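Local coordinates for NUDIX hydrolase (Alicyclobacillus acidocaldarius subsp. acidocaldarius, PDB 3QSJ), which probably hydrolyses phosphorus-containing anhydrides with the help of divalent metal ions, as other Nudix hydrolases do, and binds calcium in this crystal, at residues G140-P145 with V197-A202; M35-G40 with Q148-D153; A111-C114 with A119-A122. All blocks are in the same frame, centred on the assembly; numbering follows the deposited sequence. Where two conformers were deposited one is given.

Contact 1: residues G140-P145 with V197-A202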
# COMPACT_ATOMS: atom_id res chain seq x y z
N GLY A 140 -7.48 -7.98 3.68
CA GLY A 140 -6.97 -9.34 3.75
C GLY A 140 -5.76 -9.51 4.60
O GLY A 140 -5.13 -8.53 5.01
N ARG A 141 -5.38 -10.78 4.83
CA ARG A 141 -4.14 -11.07 5.53
C ARG A 141 -3.62 -12.36 4.93
O ARG A 141 -4.39 -13.32 4.77
CB ARG A 141 -4.39 -11.23 7.03
CG ARG A 141 -3.12 -11.50 7.84
CD ARG A 141 -3.50 -11.76 9.30
NE ARG A 141 -2.29 -12.07 10.08
CZ ARG A 141 -2.23 -12.17 11.40
NH1 ARG A 141 -3.34 -12.09 12.14
NH2 ARG A 141 -1.05 -12.38 12.00
N PHE A 142 -2.35 -12.33 4.51
CA PHE A 142 -1.79 -13.51 3.84
C PHE A 142 -0.44 -13.84 4.39
O PHE A 142 0.46 -12.99 4.43
CB PHE A 142 -1.71 -13.27 2.32
CG PHE A 142 -3.08 -13.17 1.72
CD1 PHE A 142 -3.92 -14.28 1.68
CD2 PHE A 142 -3.58 -11.95 1.30
CE1 PHE A 142 -5.23 -14.17 1.22
CE2 PHE A 142 -4.88 -11.85 0.79
CZ PHE A 142 -5.69 -12.97 0.76
N VAL A 143 -0.24 -15.13 4.71
CA VAL A 143 1.05 -15.56 5.20
C VAL A 143 1.68 -16.41 4.07
O VAL A 143 1.06 -17.38 3.56
CB VAL A 143 0.91 -16.40 6.52
CG1 VAL A 143 2.29 -16.86 7.02
CG2 VAL A 143 0.15 -15.65 7.61
N THR A 144 2.94 -16.09 3.72
CA THR A 144 3.60 -16.87 2.69
C THR A 144 3.60 -18.33 3.15
O THR A 144 3.89 -18.60 4.32
CB THR A 144 5.03 -16.36 2.54
OG1 THR A 144 5.00 -14.93 2.50
CG2 THR A 144 5.74 -16.97 1.30
N PRO A 145 3.26 -19.28 2.24
CA PRO A 145 3.35 -20.73 2.59
C PRO A 145 4.72 -21.16 3.13
O PRO A 145 5.77 -20.62 2.70
CB PRO A 145 3.04 -21.42 1.26
CG PRO A 145 2.30 -20.40 0.46
CD PRO A 145 2.90 -19.09 0.82
N VAL A 197 2.95 -12.28 -6.87
CA VAL A 197 2.63 -13.23 -5.80
C VAL A 197 1.11 -13.49 -5.78
O VAL A 197 0.36 -12.65 -6.25
CB VAL A 197 3.24 -12.85 -4.43
CG1 VAL A 197 4.75 -12.72 -4.54
CG2 VAL A 197 2.62 -11.56 -3.87
N ARG A 198 0.68 -14.66 -5.29
CA ARG A 198 -0.74 -15.02 -5.24
C ARG A 198 -1.68 -13.95 -4.66
O ARG A 198 -2.69 -13.64 -5.30
CB ARG A 198 -0.94 -16.41 -4.62
CG ARG A 198 -0.47 -17.54 -5.57
CD ARG A 198 -0.94 -18.89 -5.08
NE ARG A 198 -0.34 -19.22 -3.79
CZ ARG A 198 -0.99 -19.78 -2.78
NH1 ARG A 198 -0.37 -20.03 -1.64
NH2 ARG A 198 -2.28 -20.10 -2.90
N PRO A 199 -1.36 -13.31 -3.50
CA PRO A 199 -2.24 -12.25 -2.97
C PRO A 199 -2.48 -11.09 -3.94
O PRO A 199 -3.61 -10.57 -4.03
CB PRO A 199 -1.47 -11.78 -1.73
CG PRO A 199 -0.70 -12.94 -1.30
CD PRO A 199 -0.23 -13.57 -2.57
N THR A 200 -1.43 -10.73 -4.72
CA THR A 200 -1.56 -9.66 -5.73
C THR A 200 -2.63 -9.99 -6.76
O THR A 200 -3.48 -9.16 -7.05
CB THR A 200 -0.19 -9.37 -6.39
OG1 THR A 200 0.68 -8.91 -5.38
CG2 THR A 200 -0.27 -8.30 -7.50
N ILE A 201 -2.59 -11.22 -7.29
CA ILE A 201 -3.54 -11.69 -8.28
C ILE A 201 -4.96 -11.66 -7.65
O ILE A 201 -5.91 -11.20 -8.28
CB ILE A 201 -3.14 -13.10 -8.78
CG1 ILE A 201 -1.74 -13.06 -9.42
CG2 ILE A 201 -4.18 -13.67 -9.75
CD1 ILE A 201 -1.10 -14.51 -9.80
N ALA A 202 -5.09 -12.17 -6.43
CA ALA A 202 -6.39 -12.29 -5.77
C ALA A 202 -6.98 -10.88 -5.52
O ALA A 202 -8.18 -10.68 -5.72
CB ALA A 202 -6.25 -13.11 -4.49

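Contact 2: residues M35-G40 with Q148-D153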
# COMPACT_ATOMS: atom_id res chain seq x y z
N MSE A 35 17.16 -5.79 -8.36
CA MSE A 35 16.84 -6.19 -7.00
C MSE A 35 17.22 -7.65 -6.83
O MSE A 35 17.09 -8.43 -7.78
CB MSE A 35 15.33 -6.06 -6.74
CG MSE A 35 14.87 -4.61 -6.63
SE MSE A 35 15.91 -3.64 -5.29
CE MSE A 35 17.27 -2.69 -6.47
N ARG A 36 17.66 -8.03 -5.62
CA ARG A 36 18.03 -9.43 -5.32
C ARG A 36 16.80 -10.28 -5.03
O ARG A 36 16.80 -11.49 -5.33
CB ARG A 36 18.99 -9.54 -4.14
CG ARG A 36 20.34 -8.89 -4.39
CD ARG A 36 21.24 -9.13 -3.18
NE ARG A 36 20.57 -8.74 -1.94
CZ ARG A 36 20.56 -7.48 -1.50
NH1 ARG A 36 21.27 -6.55 -2.12
NH2 ARG A 36 19.90 -7.17 -0.40
N PHE A 37 15.76 -9.67 -4.48
CA PHE A 37 14.55 -10.40 -4.13
C PHE A 37 13.40 -10.07 -5.07
O PHE A 37 13.03 -8.91 -5.22
CB PHE A 37 14.19 -10.20 -2.64
CG PHE A 37 12.95 -10.96 -2.17
CD1 PHE A 37 12.96 -12.35 -2.09
CD2 PHE A 37 11.84 -10.27 -1.71
CE1 PHE A 37 11.85 -13.04 -1.61
CE2 PHE A 37 10.72 -10.95 -1.23
CZ PHE A 37 10.72 -12.33 -1.20
N LEU A 38 12.84 -11.12 -5.70
CA LEU A 38 11.71 -10.96 -6.62
C LEU A 38 11.93 -9.85 -7.66
O LEU A 38 11.02 -9.06 -7.87
CB LEU A 38 10.40 -10.71 -5.88
CG LEU A 38 10.04 -11.76 -4.79
CD1 LEU A 38 8.69 -11.40 -4.17
CD2 LEU A 38 10.11 -13.19 -5.34
N PRO A 39 13.07 -9.85 -8.40
CA PRO A 39 13.22 -8.84 -9.48
C PRO A 39 12.15 -9.04 -10.52
O PRO A 39 11.77 -10.21 -10.80
CB PRO A 39 14.62 -9.13 -10.07
CG PRO A 39 14.95 -10.50 -9.60
CD PRO A 39 14.23 -10.75 -8.33
N GLY A 40 11.62 -7.92 -11.03
CA GLY A 40 10.63 -7.89 -12.11
C GLY A 40 9.22 -8.15 -11.66
O GLY A 40 8.31 -8.11 -12.48
N GLN A 148 8.21 -21.77 1.23
CA GLN A 148 8.97 -20.65 0.68
C GLN A 148 10.13 -20.27 1.59
O GLN A 148 9.98 -20.27 2.81
CB GLN A 148 8.05 -19.44 0.45
CG GLN A 148 6.88 -19.77 -0.47
CD GLN A 148 7.05 -19.15 -1.81
OE1 GLN A 148 6.69 -17.99 -2.04
NE2 GLN A 148 7.67 -19.90 -2.72
N PRO A 149 11.30 -19.93 1.02
CA PRO A 149 12.47 -19.62 1.88
C PRO A 149 12.42 -18.26 2.56
O PRO A 149 13.27 -17.99 3.41
CB PRO A 149 13.67 -19.73 0.94
CG PRO A 149 13.12 -19.73 -0.44
CD PRO A 149 11.64 -19.91 -0.42
N VAL A 150 11.60 -17.34 2.04
CA VAL A 150 11.44 -15.98 2.59
C VAL A 150 9.94 -15.85 2.80
O VAL A 150 9.17 -16.14 1.87
CB VAL A 150 12.02 -14.84 1.70
CG1 VAL A 150 11.64 -13.46 2.23
CG2 VAL A 150 13.54 -14.97 1.54
N ARG A 151 9.51 -15.52 4.06
CA ARG A 151 8.10 -15.51 4.38
C ARG A 151 7.67 -14.21 5.04
O ARG A 151 8.46 -13.62 5.80
CB ARG A 151 7.72 -16.68 5.32
CG ARG A 151 8.07 -18.09 4.79
CD ARG A 151 7.66 -19.09 5.84
NE ARG A 151 6.21 -19.25 5.88
CZ ARG A 151 5.53 -19.87 6.83
NH1 ARG A 151 6.17 -20.40 7.88
NH2 ARG A 151 4.22 -20.01 6.73
N PHE A 152 6.45 -13.74 4.71
CA PHE A 152 5.85 -12.56 5.28
C PHE A 152 4.49 -12.90 5.81
O PHE A 152 3.81 -13.78 5.26
CB PHE A 152 5.64 -11.44 4.23
CG PHE A 152 6.92 -10.95 3.63
CD1 PHE A 152 7.71 -10.02 4.31
CD2 PHE A 152 7.42 -11.53 2.47
CE1 PHE A 152 8.98 -9.66 3.83
CE2 PHE A 152 8.67 -11.14 1.96
CZ PHE A 152 9.42 -10.20 2.64
N ASP A 153 4.03 -12.08 6.74
CA ASP A 153 2.64 -12.19 7.19
C ASP A 153 2.13 -10.81 6.87
O ASP A 153 2.46 -9.84 7.58
CB ASP A 153 2.64 -12.46 8.69
CG ASP A 153 1.27 -12.57 9.31
OD1 ASP A 153 0.30 -12.14 8.69
OD2 ASP A 153 1.19 -13.09 10.43

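Contact 3: residues A111-C114 with A119-A122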
# COMPACT_ATOMS: atom_id res chain seq x y z
N ALA A 111 12.82 11.83 -0.66
CA ALA A 111 14.19 11.32 -0.47
C ALA A 111 14.49 11.11 1.02
O ALA A 111 15.02 10.06 1.40
CB ALA A 111 15.21 12.28 -1.08
N ASP A 112 14.13 12.10 1.86
CA ASP A 112 14.29 12.08 3.33
C ASP A 112 13.49 10.94 3.97
O ASP A 112 13.97 10.32 4.92
CB ASP A 112 13.86 13.42 3.95
CG ASP A 112 14.91 14.50 3.82
OD1 ASP A 112 16.00 14.22 3.30
OD2 ASP A 112 14.62 15.65 4.24
N LEU A 113 12.28 10.65 3.45
CA LEU A 113 11.48 9.53 4.00
C LEU A 113 12.12 8.20 3.66
O LEU A 113 12.00 7.26 4.45
CB LEU A 113 10.07 9.52 3.43
CG LEU A 113 9.09 10.63 3.76
CD1 LEU A 113 7.66 10.11 3.53
CD2 LEU A 113 9.22 11.13 5.18
N CYS A 114 12.83 8.11 2.52
CA CYS A 114 13.50 6.86 2.12
C CYS A 114 14.78 6.52 2.90
O CYS A 114 15.31 5.40 2.80
CB CYS A 114 13.69 6.79 0.61
SG CYS A 114 12.12 6.79 -0.31
N ALA A 119 12.00 9.07 10.11
CA ALA A 119 11.84 10.22 9.21
C ALA A 119 10.35 10.64 9.01
O ALA A 119 10.03 11.84 9.07
CB ALA A 119 12.47 9.94 7.87
N LEU A 120 9.48 9.69 8.75
CA LEU A 120 8.06 10.04 8.55
C LEU A 120 7.43 10.51 9.84
O LEU A 120 6.77 11.57 9.86
CB LEU A 120 7.26 8.87 7.98
CG LEU A 120 5.76 9.19 7.80
CD1 LEU A 120 5.53 10.46 6.95
CD2 LEU A 120 5.08 7.97 7.19
N SER A 121 7.65 9.77 10.94
CA SER A 121 7.12 10.16 12.25
C SER A 121 7.54 11.60 12.63
O SER A 121 6.69 12.40 13.05
CB SER A 121 7.58 9.15 13.30
OG SER A 121 7.13 9.54 14.59
N ALA A 122 8.81 11.94 12.38
CA ALA A 122 9.38 13.26 12.61
C ALA A 122 8.74 14.31 11.72
O ALA A 122 8.42 15.40 12.20
CB ALA A 122 10.88 13.23 12.35

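Contact 1: residues G140-P145 with V197-A202
Phe142 and Pro199 meet where strand 137-143 passes the start of helix 198-209. Their alpha carbons are the nearest pair across the two segments, with 6.9 Å between Phe142 CA and Pro199 CA. Phe142 CB lies 3.8 Å from Pro199 CG. Its ring carbon CG stands about as far from the same atom. One step further out, Phe142 CD2 makes the closest approach of this pair, 3.7 Å from Pro199 CB. Phe142 thus meets the proline through CB and the CG-CD2 side of its ring, with Pro199 CB set obliquely to the ring. The two side chains run past each other in opposite directions. Placing CG anti to the carbonyl carbon (chi1 -67°) sends the ring across to the helix. Ile222 touches the same phenylalanine, and Phe156 of strand 151-160 touches Pro199.

A second, more exposed contact joins Pro145 and Arg198. The arginine chain bends at chi3 (-64°), which brings its guanidinium to the proline. Pro145 CG lies in the guanidinium plane, at the edge, 3.4 Å from Arg198 NH1. No hydrogen bond spans the segments; Phe142 on Pro199 is the apolar part. Val197 sits at the N-cap position. Pro199 is in the first turn of the helix, where its lack of an N-H breaks no helical bond. Ile201 N makes a weak bond back to Val197 O; the next helical bond, Ala202 N to Arg198 O, is 3.0 Å. A helix start laid against a strand of the mixed sheet fits the alpha/beta/alpha layering of the Nudix fold.

Contact 2: residues M35-G40 with Q148-D153
Phe37 CZ lies at the edge of the Phe152 ring, in its plane, and Phe37 CE2 comes to the same edge. The nearest pair of the two rings is Phe37 CE2 to Phe152 CE2, 3.8 Å. Relative to the Phe37 ring, Phe152 CE2 lies obliquely, so this is not a face-to-face stack. One face of the Phe37 ring carries Leu38: Leu38 CG sits 3.6 Å above the plane, over the ring centre. The outer carbons CE1 and CZ of Phe37 face Val150, which also meets the ring at an oblique angle. Val150 CG1 is 3.7 Å from Phe37 CZ, and Val150 CB is 3.8 Å from Phe37 CE1.

In the Nudix fold of this chain the contact joins a loop between two sheet strands to the start of strand 151-160. Residues 35-40 lie in the loop between strands 24-31 and 42-48. Residues 148-153 lead into strand 151-160. Phe37 holds CG anti to its own nitrogen (chi1 -179°), which extends the ring from the loop toward that strand. The backbone of Phe152 is fixed on the strand side, where Phe152 N bonds to Thr144 OG1. Arg31 NE donates a hydrogen bond to Phe37 O.

No hydrogen bond crosses, and the contact lies at the surface. Phe37 and Val150 both touch a crystal neighbour, so lattice packing may influence their positions. A glycerol, probably from the crystallisation liquor, lies about 3 Å from the Phe152 side chain and may mark a pocket; the calcium ion is about 9 Å from that side chain, nearest atoms in each case.

Contact 3: residues A111-C114 with A119-A122
The backbones of helices 107-113 and 119-125 come together at Leu113 and Ala119, whose CA atoms are 5.3 Å apart. The two are consecutive helices joined by a short loop, within the Nudix hydrolase chain. Ala119 fits tightly against the end of the first helix. Its CB points at the opposing backbone and lies 4.0 Å from Leu113 CA.

Leu113 and Leu120 are buried, and their side chains cross at a slant. With CG anti to the carbonyl carbon (chi1 -67°), Leu113 brings both methyls to the second helix. Its CD2 rests against the backbone there, 3.7 Å from Leu120 CA. Its CD1 meets the end of the other leucine, with 4.0 Å between Leu113 CD1 and Leu120 CD1.

Both leucines also touch helix 72-87, Leu113 at Ala84 and Leu120 at Arg81. That helix carries the calcium ligands Glu82 and Glu86 and the REXXEE part of the Nudix motif. The pair therefore packs against the metal-binding helix.

On the exposed side, Asp112 OD1 forms a salt bridge with Lys115 NZ in the loop. The backbone oxygen Asp112 O makes the shortest approach, 3.3 Å from Ala119 CB.

From the N terminus, contact 2 opens first, at 35-40 after strand 24-31. The chain passes through helix 72-87 and reaches contact 3, which closes a small loop and joins helix 107-113 to helix 119-125. Contact 3 is nested inside the long loop of contact 2. Contact 1 opens at 140-145, before contact 2 closes at 148-153 and ties the 35-40 loop to strand 151-160. Contact 1 closes at 197-202, joining strand 137-143 to helix 198-209. Contacts 1 and 2 therefore cross. They meet through these neighbouring strands, where Arg141 bridges to Asp153 and Thr144 O accepts from Arg151. Contact 3 stands apart, on the opposite side of the chain's centre from contact 1.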